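Local coordinates for protein deoxyribose-phosphate aldolase (Toxoplasma gondii, PDB 4EIV) that belongs to the aldolase family of TIM-barrel enzymes and is built as a closed eight-stranded parallel barrel with surrounding helices, at residues Y18-S23 with R280-S285; N28-A33 with N274-L279. All coordinates share one frame; numbering follows the deposited sequence. Where two conformers were deposited one is given.

Contact 1. Residues Y18-S23 with R280-S285; sequences YKQFTS and RDCYES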
ATOM      1  N   TYR A  18       4.758 -15.916  -0.540  1.00 27.60           N
ATOM      2  CA  TYR A  18       5.027 -14.896  -1.532  1.00 26.59           C
ATOM      3  C   TYR A  18       3.906 -14.784  -2.556  1.00 26.15           C
ATOM      4  O   TYR A  18       3.484 -13.682  -2.899  1.00 25.78           O
ATOM      5  CB  TYR A  18       6.380 -15.141  -2.186  1.00 27.75           C
ATOM      6  CG  TYR A  18       7.485 -15.271  -1.157  1.00 26.49           C
ATOM      7  CD1 TYR A  18       7.887 -14.166  -0.416  1.00 26.83           C
ATOM      8  CD2 TYR A  18       8.135 -16.487  -0.941  1.00 27.76           C
ATOM      9  CE1 TYR A  18       8.883 -14.254   0.537  1.00 27.62           C
ATOM     10  CE2 TYR A  18       9.146 -16.582   0.017  1.00 28.76           C
ATOM     11  CZ  TYR A  18       9.512 -15.450   0.734  1.00 27.04           C
ATOM     12  OH  TYR A  18      10.516 -15.525   1.665  1.00 30.38           O
ATOM     13  N   LYS A  19       3.421 -15.928  -3.031  1.00 26.98           N
ATOM     14  CA  LYS A  19       2.295 -15.932  -3.955  1.00 27.14           C
ATOM     15  C   LYS A  19       1.039 -15.440  -3.233  1.00 26.87           C
ATOM     16  O   LYS A  19       0.259 -14.698  -3.804  1.00 26.58           O
ATOM     17  CB  LYS A  19       2.081 -17.326  -4.557  1.00 28.40           C
ATOM     18  CG  LYS A  19       3.201 -17.745  -5.497  1.00 30.23           C
ATOM     19  CD  LYS A  19       3.062 -19.194  -5.964  1.00 34.58           C
ATOM     20  CE  LYS A  19       4.178 -19.624  -6.909  1.00 37.15           C
ATOM     21  NZ  LYS A  19       4.157 -21.090  -7.151  1.00 42.08           N
ATOM     22  N   GLN A  20       0.849 -15.880  -1.987  1.00 27.06           N
ATOM     23  CA  GLN A  20      -0.308 -15.459  -1.195  1.00 27.22           C
ATOM     24  C   GLN A  20      -0.330 -13.955  -0.980  1.00 26.65           C
ATOM     25  O   GLN A  20      -1.380 -13.337  -1.135  1.00 26.54           O
ATOM     26  CB  GLN A  20      -0.342 -16.216   0.133  1.00 28.02           C
ATOM     27  CG  GLN A  20      -0.620 -17.711  -0.042  1.00 30.07           C
ATOM     28  CD  GLN A  20      -0.180 -18.565   1.135  1.00 30.61           C
ATOM     29  OE1 GLN A  20       0.541 -18.117   2.019  1.00 31.08           O
ATOM     30  NE2 GLN A  20      -0.632 -19.815   1.144  1.00 33.76           N
ATOM     31  N   PHE A  21       0.831 -13.363  -0.706  1.00 26.42           N
ATOM     32  CA  PHE A  21       0.902 -11.919  -0.506  1.00 25.78           C
ATOM     33  C   PHE A  21       0.635 -11.169  -1.816  1.00 25.51           C
ATOM     34  O   PHE A  21      -0.082 -10.177  -1.856  1.00 25.87           O
ATOM     35  CB  PHE A  21       2.252 -11.494   0.094  1.00 26.39           C
ATOM     36  CG  PHE A  21       2.468 -10.013   0.041  1.00 27.82           C
ATOM     37  CD1 PHE A  21       1.637  -9.151   0.723  1.00 29.37           C
ATOM     38  CD2 PHE A  21       3.472  -9.478  -0.754  1.00 28.60           C
ATOM     39  CE1 PHE A  21       1.824  -7.769   0.606  1.00 28.82           C
ATOM     40  CE2 PHE A  21       3.657  -8.146  -0.873  1.00 29.25           C
ATOM     41  CZ  PHE A  21       2.839  -7.278  -0.218  1.00 28.16           C
ATOM     42  N   THR A  22       1.213 -11.661  -2.894  1.00 25.22           N
ATOM     43  CA  THR A  22       1.018 -11.039  -4.205  1.00 24.94           C
ATOM     44  C   THR A  22      -0.444 -11.129  -4.593  1.00 25.88           C
ATOM     45  O   THR A  22      -1.018 -10.135  -5.063  1.00 25.31           O
ATOM     46  CB  THR A  22       1.933 -11.691  -5.262  1.00 25.54           C
ATOM     47  OG1 THR A  22       3.280 -11.567  -4.820  1.00 26.33           O
ATOM     48  CG2 THR A  22       1.778 -11.027  -6.638  1.00 26.41           C
ATOM     49  N   SER A  23      -1.061 -12.291  -4.387  0.50 25.82           N
ATOM     50  CA  SER A  23      -2.488 -12.453  -4.695  0.50 26.35           C
ATOM     51  C   SER A  23      -3.346 -11.484  -3.887  0.50 25.44           C
ATOM     52  O   SER A  23      -4.242 -10.841  -4.434  0.50 25.74           O
ATOM     53  CB  SER A  23      -2.944 -13.876  -4.392  0.50 27.42           C
ATOM     54  OG  SER A  23      -2.301 -14.820  -5.222  0.50 30.94           O
ATOM     55  N   ARG A 280      -8.046 -15.420  -5.932  1.00 31.11           N
ATOM     56  CA  ARG A 280      -8.779 -15.734  -4.719  1.00 32.76           C
ATOM     57  C   ARG A 280      -8.416 -17.119  -4.188  1.00 33.17           C
ATOM     58  O   ARG A 280      -8.239 -17.300  -2.971  1.00 33.99           O
ATOM     59  CB  ARG A 280     -10.286 -15.538  -4.898  1.00 34.87           C
ATOM     60  CG  ARG A 280     -10.927 -15.384  -3.547  1.00 36.91           C
ATOM     61  CD  ARG A 280     -12.343 -14.941  -3.577  1.00 36.16           C
ATOM     62  NE  ARG A 280     -12.609 -13.556  -3.973  1.00 31.90           N
ATOM     63  CZ  ARG A 280     -12.339 -12.468  -3.250  1.00 29.55           C
ATOM     64  NH1 ARG A 280     -11.612 -12.516  -2.131  1.00 30.43           N
ATOM     65  NH2 ARG A 280     -12.742 -11.302  -3.694  1.00 29.79           N
ATOM     66  N   ASP A 281      -8.259 -18.093  -5.083  1.00 33.51           N
ATOM     67  CA  ASP A 281      -7.847 -19.432  -4.679  1.00 35.03           C
ATOM     68  C   ASP A 281      -6.483 -19.401  -3.983  1.00 33.88           C
ATOM     69  O   ASP A 281      -6.266 -20.080  -2.974  1.00 34.88           O
ATOM     70  CB  ASP A 281      -7.844 -20.387  -5.880  1.00 35.90           C
ATOM     71  CG  ASP A 281      -9.268 -20.708  -6.385  1.00 39.57           C
ATOM     72  OD1 ASP A 281     -10.270 -20.290  -5.755  1.00 41.33           O
ATOM     73  OD2 ASP A 281      -9.388 -21.379  -7.429  1.00 42.16           O
ATOM     74  N   CYS A 282      -5.574 -18.596  -4.518  0.50 32.45           N
ATOM     75  CA  CYS A 282      -4.245 -18.468  -3.956  0.50 31.91           C
ATOM     76  C   CYS A 282      -4.311 -17.858  -2.557  0.50 31.58           C
ATOM     77  O   CYS A 282      -3.751 -18.401  -1.604  0.50 32.53           O
ATOM     78  CB  CYS A 282      -3.374 -17.609  -4.864  0.50 30.82           C
ATOM     79  SG  CYS A 282      -1.670 -17.461  -4.290  0.50 31.82           S
ATOM     80  N   TYR A 283      -4.992 -16.725  -2.434  1.00 30.82           N
ATOM     81  CA  TYR A 283      -5.124 -16.069  -1.147  1.00 30.72           C
ATOM     82  C   TYR A 283      -5.778 -16.943  -0.084  1.00 32.01           C
ATOM     83  O   TYR A 283      -5.323 -16.985   1.074  1.00 31.72           O
ATOM     84  CB  TYR A 283      -5.901 -14.760  -1.253  1.00 29.69           C
ATOM     85  CG  TYR A 283      -6.232 -14.230   0.107  1.00 30.98           C
ATOM     86  CD1 TYR A 283      -5.227 -13.761   0.943  1.00 30.26           C
ATOM     87  CD2 TYR A 283      -7.538 -14.268   0.599  1.00 30.54           C
ATOM     88  CE1 TYR A 283      -5.505 -13.317   2.221  1.00 29.92           C
ATOM     89  CE2 TYR A 283      -7.831 -13.818   1.884  1.00 31.86           C
ATOM     90  CZ  TYR A 283      -6.803 -13.346   2.689  1.00 31.02           C
ATOM     91  OH  TYR A 283      -7.068 -12.873   3.943  1.00 32.77           O
ATOM     92  N   GLU A 284      -6.817 -17.672  -0.484  1.00 33.11           N
ATOM     93  CA  GLU A 284      -7.540 -18.525   0.457  1.00 34.80           C
ATOM     94  C   GLU A 284      -6.705 -19.680   1.004  1.00 35.55           C
ATOM     95  O   GLU A 284      -7.098 -20.299   1.979  1.00 36.57           O
ATOM     96  CB  GLU A 284      -8.861 -19.003  -0.157  1.00 36.20           C
ATOM     97  CG  GLU A 284      -9.874 -17.865  -0.259  1.00 37.89           C
ATOM     98  CD  GLU A 284     -11.153 -18.239  -0.967  1.00 41.54           C
ATOM     99  OE1 GLU A 284     -11.280 -19.402  -1.417  1.00 46.52           O
ATOM    100  OE2 GLU A 284     -12.043 -17.360  -1.065  1.00 43.60           O
ATOM    101  N   SER A 285      -5.559 -19.967   0.397  1.00 34.95           N
ATOM    102  CA  SER A 285      -4.670 -20.995   0.929  1.00 35.08           C
ATOM    103  C   SER A 285      -3.833 -20.504   2.127  1.00 34.69           C
ATOM    104  O   SER A 285      -3.203 -21.310   2.808  1.00 35.52           O
ATOM    105  CB  SER A 285      -3.769 -21.577  -0.163  1.00 35.66           C
ATOM    106  OG  SER A 285      -2.806 -20.664  -0.648  1.00 33.17           O
TER
HETATM  107  O   HOH W   1      -0.115 -22.153   2.753  1.00 83.70           O
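Gln20 sets CG beside its backbone N (chi1 -67°) and then runs extended, which carries the amide across to Ser285, whose OG is held between its own backbone N and carbonyl carbon (chi1 69°). NE2 of Gln20 donates to OG of Ser285 at 2.9 Å with a nearly straight N-H (162°), and the hydroxyl lies close to the amide plane. Ser285 OG in turn donates to Cys282 O at 2.6 Å, in the plane of that carbonyl, which also accepts from Ser285 N. The hydroxyl accepts one bond and donates another, so the chain runs from Gln20 through Ser285 to the carbonyl of Cys282. A water takes a bond from Gln20 NE2 at 2.9 Å and passes one to Ser285 O, linking the same two residues a second time. The partners are the N-terminal helix 17-27, which precedes the first strand of the TIM barrel, and the last helix of the barrel, 273-284; their axes come within 8.1 Å, closer to antiparallel than to parallel. Between them the CB of Cys282 is directed at helix 17-27, with SG, in one of its two conformers, 3.8 Å from Lys19 CB. A beta-mercaptoethanol molecule lies at this side chain, near enough to be consistent with a mixed disulfide. Also in one conformer, Ser23 OG folds back to Lys19 O at 2.9 Å, above the carbonyl plane and on the face opposite Ser23 N; its short approach to Cys282 is doubtful, since both residues have two conformers. The edge of the Tyr283 ring lies towards Gln20 O, with CD1 4.4 Å away.

Contact 2. Residues N28-A33 with N274-L279; sequences NFFEVA and NLLKEL
The Phe30 ring, reaching from strand to helix, meets three leucines of segment 274-279. Leu275 and Leu276 share one conformation, CG opposite the backbone N (chi1 175° and 173°), so their different places on the ring come from their positions on the helix, not their torsions. Leu275 brings CD2 to the ring edge, near its plane, 3.7 Å from Phe30 CE1. Leu276 uses CB, 3.9 Å from Phe30 CE2, which leaves its CD2 methyl for Val32, 3.9 Å from CG2; these two side chains cross at about a right angle. One turn after Leu275, Leu279 sets CG beside its backbone N (chi1 -64°), and its CD1 approaches Phe30 CD1 obliquely at 3.7 Å. The contact joins the TIM barrel's first strand to its last helix. Alternation along the strand sends Phe30 and Val32 out to that helix and Glu31 to the barrel interior, where its carboxylate makes salt bridges to Lys154, Lys235 and Arg268. Backbone bonds run from Phe30 to Val58 and from Val32 to Gly59, at the start of strand 59-62. Every touching side chain is buried and apolar, so strand and helix are joined by shape and van der Waals packing rather than by directional bonds.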
ATOM      1  N   ASN A  28      -6.723  -6.345  -3.898  1.00 24.95           N
ATOM      2  CA  ASN A  28      -6.963  -4.980  -3.456  1.00 25.66           C
ATOM      3  C   ASN A  28      -7.016  -3.945  -4.604  1.00 24.26           C
ATOM      4  O   ASN A  28      -7.465  -2.826  -4.396  1.00 25.05           O
ATOM      5  CB  ASN A  28      -5.859  -4.583  -2.467  1.00 26.32           C
ATOM      6  CG  ASN A  28      -6.032  -3.181  -1.912  1.00 27.45           C
ATOM      7  OD1 ASN A  28      -7.051  -2.840  -1.342  1.00 29.26           O
ATOM      8  ND2 ASN A  28      -4.996  -2.360  -2.069  1.00 29.13           N
ATOM      9  N   PHE A  29      -6.515  -4.332  -5.781  0.50 23.79           N
ATOM     10  CA  PHE A  29      -6.494  -3.479  -6.977  0.50 23.46           C
ATOM     11  C   PHE A  29      -7.459  -3.926  -8.071  0.50 23.89           C
ATOM     12  O   PHE A  29      -7.632  -3.216  -9.070  0.50 23.97           O
ATOM     13  CB  PHE A  29      -5.116  -3.524  -7.658  0.50 23.37           C
ATOM     14  CG  PHE A  29      -3.969  -3.143  -6.779  0.50 21.29           C
ATOM     15  CD1 PHE A  29      -4.074  -2.105  -5.867  0.50 20.45           C
ATOM     16  CD2 PHE A  29      -2.742  -3.797  -6.921  0.50 22.38           C
ATOM     17  CE1 PHE A  29      -2.989  -1.750  -5.076  0.50 22.12           C
ATOM     18  CE2 PHE A  29      -1.649  -3.429  -6.133  0.50 22.53           C
ATOM     19  CZ  PHE A  29      -1.782  -2.395  -5.218  0.50 23.14           C
ATOM     20  N   PHE A  30      -8.087  -5.082  -7.892  1.00 24.38           N
ATOM     21  CA  PHE A  30      -8.756  -5.732  -9.012  1.00 23.95           C
ATOM     22  C   PHE A  30     -10.134  -5.254  -9.358  1.00 24.51           C
ATOM     23  O   PHE A  30     -10.967  -5.015  -8.482  1.00 24.90           O
ATOM     24  CB  PHE A  30      -8.775  -7.270  -8.775  1.00 24.37           C
ATOM     25  CG  PHE A  30      -8.746  -8.111 -10.032  1.00 24.89           C
ATOM     26  CD1 PHE A  30      -7.548  -8.349 -10.673  1.00 26.69           C
ATOM     27  CD2 PHE A  30      -9.890  -8.665 -10.567  1.00 25.37           C
ATOM     28  CE1 PHE A  30      -7.501  -9.114 -11.797  1.00 26.75           C
ATOM     29  CE2 PHE A  30      -9.837  -9.441 -11.718  1.00 26.21           C
ATOM     30  CZ  PHE A  30      -8.642  -9.645 -12.329  1.00 26.80           C
ATOM     31  N   GLU A  31     -10.357  -5.140 -10.668  1.00 23.69           N
ATOM     32  CA  GLU A  31     -11.668  -4.823 -11.232  1.00 24.99           C
ATOM     33  C   GLU A  31     -11.940  -5.895 -12.286  1.00 25.51           C
ATOM     34  O   GLU A  31     -11.293  -5.938 -13.325  1.00 25.84           O
ATOM     35  CB  GLU A  31     -11.671  -3.410 -11.818  1.00 25.23           C
ATOM     36  CG  GLU A  31     -11.555  -2.330 -10.756  1.00 26.77           C
ATOM     37  CD  GLU A  31     -11.448  -0.935 -11.289  1.00 28.66           C
ATOM     38  OE1 GLU A  31     -10.983  -0.750 -12.417  1.00 29.20           O
ATOM     39  OE2 GLU A  31     -11.839   0.005 -10.562  1.00 29.09           O
ATOM     40  N   VAL A  32     -12.900  -6.768 -12.000  1.00 24.84           N
ATOM     41  CA  VAL A  32     -13.187  -7.887 -12.885  1.00 25.23           C
ATOM     42  C   VAL A  32     -14.156  -7.482 -14.000  1.00 25.60           C
ATOM     43  O   VAL A  32     -15.095  -6.737 -13.764  1.00 26.42           O
ATOM     44  CB  VAL A  32     -13.743  -9.096 -12.079  1.00 26.05           C
ATOM     45  CG1 VAL A  32     -15.114  -8.806 -11.463  1.00 26.95           C
ATOM     46  CG2 VAL A  32     -13.743 -10.376 -12.924  1.00 27.41           C
ATOM     47  N   ALA A  33     -13.893  -7.972 -15.202  1.00 25.95           N
ATOM     48  CA  ALA A  33     -14.708  -7.687 -16.362  1.00 26.87           C
ATOM     49  C   ALA A  33     -15.867  -8.666 -16.542  1.00 28.04           C
ATOM     50  O   ALA A  33     -15.693  -9.870 -16.417  1.00 29.98           O
ATOM     51  CB  ALA A  33     -13.829  -7.718 -17.621  1.00 28.24           C
ATOM     52  N   ASN A 274     -11.451 -15.783 -14.768  1.00 30.43           N
ATOM     53  CA  ASN A 274     -10.498 -16.846 -14.451  1.00 30.52           C
ATOM     54  C   ASN A 274      -9.305 -16.316 -13.635  1.00 29.83           C
ATOM     55  O   ASN A 274      -8.885 -16.962 -12.667  1.00 30.23           O
ATOM     56  CB  ASN A 274     -10.054 -17.599 -15.703  1.00 32.42           C
ATOM     57  CG  ASN A 274     -11.172 -18.440 -16.306  1.00 35.70           C
ATOM     58  OD1 ASN A 274     -12.081 -18.895 -15.601  1.00 38.96           O
ATOM     59  ND2 ASN A 274     -11.095 -18.670 -17.613  1.00 41.69           N
ATOM     60  N   LEU A 275      -8.820 -15.117 -13.969  1.00 28.92           N
ATOM     61  CA  LEU A 275      -7.724 -14.523 -13.187  1.00 27.83           C
ATOM     62  C   LEU A 275      -8.195 -14.227 -11.762  1.00 27.70           C
ATOM     63  O   LEU A 275      -7.485 -14.494 -10.799  1.00 27.45           O
ATOM     64  CB  LEU A 275      -7.136 -13.290 -13.876  1.00 27.39           C
ATOM     65  CG  LEU A 275      -6.057 -12.487 -13.125  1.00 26.92           C
ATOM     66  CD1 LEU A 275      -4.860 -13.373 -12.747  1.00 28.57           C
ATOM     67  CD2 LEU A 275      -5.589 -11.358 -14.016  1.00 28.08           C
ATOM     68  N   LEU A 276      -9.381 -13.640 -11.627  1.00 27.38           N
ATOM     69  CA  LEU A 276      -9.947 -13.381 -10.306  1.00 27.79           C
ATOM     70  C   LEU A 276      -9.990 -14.652  -9.463  1.00 28.47           C
ATOM     71  O   LEU A 276      -9.586 -14.656  -8.295  1.00 28.93           O
ATOM     72  CB  LEU A 276     -11.349 -12.771 -10.426  1.00 28.43           C
ATOM     73  CG  LEU A 276     -12.109 -12.604  -9.111  1.00 29.22           C
ATOM     74  CD1 LEU A 276     -11.286 -11.771  -8.104  1.00 28.78           C
ATOM     75  CD2 LEU A 276     -13.492 -12.025  -9.362  1.00 28.48           C
ATOM     76  N   LYS A 277     -10.466 -15.747 -10.054  1.00 29.92           N
ATOM     77  CA  LYS A 277     -10.520 -17.007  -9.335  1.00 31.69           C
ATOM     78  C   LYS A 277      -9.122 -17.532  -8.969  1.00 31.19           C
ATOM     79  O   LYS A 277      -8.944 -18.043  -7.882  1.00 32.22           O
ATOM     80  CB  LYS A 277     -11.340 -18.044 -10.105  1.00 32.73           C
ATOM     81  CG  LYS A 277     -12.855 -17.700 -10.123  1.00 35.29           C
ATOM     82  CD  LYS A 277     -13.737 -18.713 -10.853  1.00 39.93           C
ATOM     83  CE  LYS A 277     -13.584 -18.620 -12.362  1.00 41.45           C
ATOM     84  NZ  LYS A 277     -14.523 -19.545 -13.050  1.00 45.17           N
ATOM     85  N   GLU A 278      -8.138 -17.352  -9.848  1.00 30.12           N
ATOM     86  CA  GLU A 278      -6.767 -17.754  -9.543  1.00 30.19           C
ATOM     87  C   GLU A 278      -6.256 -16.971  -8.330  1.00 29.66           C
ATOM     88  O   GLU A 278      -5.659 -17.530  -7.410  1.00 30.08           O
ATOM     89  CB  GLU A 278      -5.830 -17.509 -10.735  1.00 30.37           C
ATOM     90  CG  GLU A 278      -4.394 -18.002 -10.449  1.00 31.34           C
ATOM     91  CD  GLU A 278      -3.384 -17.711 -11.549  1.00 34.57           C
ATOM     92  OE1 GLU A 278      -3.685 -16.965 -12.496  1.00 34.74           O
ATOM     93  OE2 GLU A 278      -2.278 -18.278 -11.468  1.00 36.42           O
ATOM     94  N   LEU A 279      -6.537 -15.677  -8.307  1.00 28.92           N
ATOM     95  CA  LEU A 279      -6.076 -14.834  -7.212  1.00 29.23           C
ATOM     96  C   LEU A 279      -6.727 -15.254  -5.902  1.00 29.90           C
ATOM     97  O   LEU A 279      -6.045 -15.429  -4.886  1.00 30.42           O
ATOM     98  CB  LEU A 279      -6.399 -13.366  -7.478  1.00 28.34           C
ATOM     99  CG  LEU A 279      -5.722 -12.709  -8.686  1.00 28.21           C
ATOM    100  CD1 LEU A 279      -6.233 -11.279  -8.855  1.00 30.00           C
ATOM    101  CD2 LEU A 279      -4.206 -12.727  -8.569  1.00 29.34           C
TER

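In the fold
From the N terminus, helix 17-27 leads directly into strand 30-34, and both make contact, some 240 or more residues later, with the same closing helix 273-284. Contact 1 therefore spans the larger loop, and contact 2, using the next element after helix 17-27 and the earlier turns of helix 273-284, lies wholly within it; the two do not cross. Everything between strand 30-34 and the last helix, including the other seven strands of the barrel, belongs to the inner loop. Contact 2 ties barrel wall to helical layer, and contact 1 continues outward to the surface, their centres about 12 Å apart. They meet where Ser23 CB packs 3.5 Å from Leu279 O.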